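Fatty Acid Kinase (Fak) B3 protein (Streptococcus pneumoniae, PDB 6CNG) binds linoleic acid, and probably other long-chain fatty acids, and may act in lipid transport or fatty acid metabolism. Local coordinates at residues N153-Q158 and E163-A168. Numbering follows the deposited sequence.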
loop_
_atom_site.group_PDB
_atom_site.type_symbol
_atom_site.label_atom_id
_atom_site.label_comp_id
_atom_site.label_asym_id
_atom_site.label_seq_id
_atom_site.Cartn_x
_atom_site.Cartn_y
_atom_site.Cartn_z
ATOM N N ASN A 153 3.477 -4.003 -14.369
ATOM C CA ASN A 153 3.686 -5.300 -14.980
ATOM C C ASN A 153 2.869 -5.447 -16.241
ATOM O O ASN A 153 3.365 -5.923 -17.259
ATOM C CB ASN A 153 3.308 -6.397 -13.990
ATOM C CG ASN A 153 3.846 -7.757 -14.401
ATOM O OD1 ASN A 153 5.052 -7.920 -14.567
ATOM N ND2 ASN A 153 2.958 -8.732 -14.559
ATOM N N ASP A 154 1.595 -5.087 -16.177
ATOM C CA ASP A 154 0.767 -5.040 -17.368
ATOM C C ASP A 154 1.481 -4.292 -18.492
ATOM O O ASP A 154 1.657 -4.817 -19.593
ATOM C CB ASP A 154 -0.538 -4.318 -17.037
ATOM C CG ASP A 154 -1.536 -5.161 -16.279
ATOM O OD1 ASP A 154 -1.273 -6.338 -15.953
ATOM O OD2 ASP A 154 -2.619 -4.597 -16.008
ATOM N N LEU A 155 1.892 -3.047 -18.221
ATOM C CA LEU A 155 2.476 -2.195 -19.251
ATOM C C LEU A 155 3.714 -2.818 -19.862
ATOM O O LEU A 155 3.947 -2.658 -21.060
ATOM C CB LEU A 155 2.809 -0.806 -18.710
ATOM C CG LEU A 155 1.673 -0.052 -18.028
ATOM C CD1 LEU A 155 2.205 1.030 -17.186
ATOM C CD2 LEU A 155 0.701 0.489 -19.018
ATOM N N ILE A 156 4.536 -3.503 -19.062
ATOM C CA ILE A 156 5.729 -4.127 -19.618
ATOM C C ILE A 156 5.364 -5.318 -20.483
ATOM O O ILE A 156 5.918 -5.502 -21.576
ATOM C CB ILE A 156 6.713 -4.529 -18.520
ATOM C CG1 ILE A 156 7.223 -3.316 -17.776
ATOM C CG2 ILE A 156 7.851 -5.217 -19.150
ATOM C CD1 ILE A 156 7.959 -3.645 -16.475
ATOM N N ASP A 157 4.447 -6.160 -20.007
ATOM C CA ASP A 157 3.905 -7.240 -20.818
ATOM C C ASP A 157 3.390 -6.722 -22.144
ATOM O O ASP A 157 3.463 -7.411 -23.162
ATOM C CB ASP A 157 2.763 -7.927 -20.063
ATOM C CG ASP A 157 2.454 -9.316 -20.593
ATOM O OD1 ASP A 157 3.384 -10.097 -20.852
ATOM O OD2 ASP A 157 1.265 -9.650 -20.722
ATOM N N GLN A 158 2.887 -5.507 -22.157
ATOM C CA GLN A 158 2.338 -4.945 -23.372
ATOM C C GLN A 158 3.400 -4.520 -24.365
ATOM O O GLN A 158 3.063 -4.247 -25.519
ATOM C CB GLN A 158 1.445 -3.770 -23.007
ATOM C CG GLN A 158 0.193 -4.209 -22.293
ATOM C CD GLN A 158 -0.645 -3.045 -21.818
ATOM O OE1 GLN A 158 -0.581 -1.955 -22.373
ATOM N NE2 GLN A 158 -1.450 -3.278 -20.793
ATOM N N GLU A 163 10.307 4.689 -21.422
ATOM C CA GLU A 163 9.709 6.012 -21.327
ATOM C C GLU A 163 8.222 5.945 -21.613
ATOM O O GLU A 163 7.451 6.722 -21.048
ATOM C CB GLU A 163 10.431 7.002 -22.235
ATOM C CG GLU A 163 11.621 7.719 -21.557
ATOM C CD GLU A 163 12.982 7.062 -21.800
ATOM O OE1 GLU A 163 13.032 6.128 -22.625
ATOM O OE2 GLU A 163 13.996 7.481 -21.167
ATOM N N GLU A 164 7.797 5.005 -22.448
ATOM C CA GLU A 164 6.370 4.768 -22.617
ATOM C C GLU A 164 5.737 4.333 -21.299
ATOM O O GLU A 164 4.646 4.789 -20.953
ATOM C CB GLU A 164 6.122 3.748 -23.738
ATOM C CG GLU A 164 6.344 4.288 -25.161
ATOM C CD GLU A 164 6.231 3.223 -26.271
ATOM O OE1 GLU A 164 6.331 2.027 -25.990
ATOM O OE2 GLU A 164 6.049 3.589 -27.449
ATOM N N VAL A 165 6.432 3.502 -20.517
ATOM C CA VAL A 165 5.856 3.023 -19.266
ATOM C C VAL A 165 5.755 4.147 -18.251
ATOM O O VAL A 165 4.744 4.283 -17.567
ATOM C CB VAL A 165 6.637 1.811 -18.720
ATOM C CG1 VAL A 165 6.101 1.424 -17.381
ATOM C CG2 VAL A 165 6.533 0.651 -19.646
ATOM N N VAL A 166 6.798 4.961 -18.127
ATOM C CA VAL A 166 6.741 6.119 -17.240
ATOM C C VAL A 166 5.516 6.975 -17.553
ATOM O O VAL A 166 4.775 7.398 -16.662
ATOM C CB VAL A 166 8.037 6.942 -17.365
ATOM C CG1 VAL A 166 7.925 8.208 -16.541
ATOM C CG2 VAL A 166 9.248 6.117 -16.984
ATOM N N GLU A 167 5.294 7.249 -18.827
ATOM C CA GLU A 167 4.163 8.073 -19.232
ATOM C C GLU A 167 2.848 7.417 -18.820
ATOM O O GLU A 167 2.000 8.042 -18.182
ATOM C CB GLU A 167 4.283 8.289 -20.748
ATOM C CG GLU A 167 3.047 8.749 -21.496
ATOM C CD GLU A 167 3.287 8.841 -23.012
ATOM O OE1 GLU A 167 4.463 8.719 -23.434
ATOM O OE2 GLU A 167 2.303 9.031 -23.776
ATOM N N ALA A 168 2.689 6.144 -19.131
ATOM C CA ALA A 168 1.415 5.486 -18.894
ATOM C C ALA A 168 1.122 5.315 -17.414
ATOM O O ALA A 168 -0.039 5.357 -17.014
ATOM C CB ALA A 168 1.411 4.137 -19.592
#
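L155 faces V165 and A168 where the end of helix 143-157 and the start of helix 162-174 run roughly antiparallel, with local axes 10.0 Å apart at closest approach and an angle of 143° between their directions. The backbones come nearest at L155 and V165, whose CA atoms are 6.2 Å apart. The contact is wholly apolar. L155 has the largest share and takes part in two of the three residue pairs. Its CB points toward the partner helix. Its CG lies anti to the carbonyl carbon (chi1 -54°); both methyls reach A168, and CD1 also meets V165. CD2 rests on the methyl of A168, with 3.8 Å from L155 CD2 to A168 CB. CD1 touches both partners; L155 CD1 is 3.9 Å from V165 CG1 and also reaches A168 CB. The fork of L155 therefore covers the small A168 side chain with both methyls.

V165 meets L155 with both branches. CG1 is anti to the backbone N (chi1 175°) and touches L155 CD1. Both branches lie over L155 CB, and V165 CG2 is 4.1 Å from it. V165 CG2 also faces I156, at a looser 4.4 Å from I156 CG1. I156 thus only borders the contact; it also packs on W23 of strand 23-28. V165 likewise reaches F102 of strand 100-105, which ties this helix pair to the sheet.

The arrangement is a helical hairpin. A short connection turns helix 143-157 back into helix 162-174, and the aliphatic seam closes the pair beside the turn. It packs against the mixed sheet containing strands 23-28 and 100-105 in this DegV-family protein, away from the linoleic acid pocket and the sodium site.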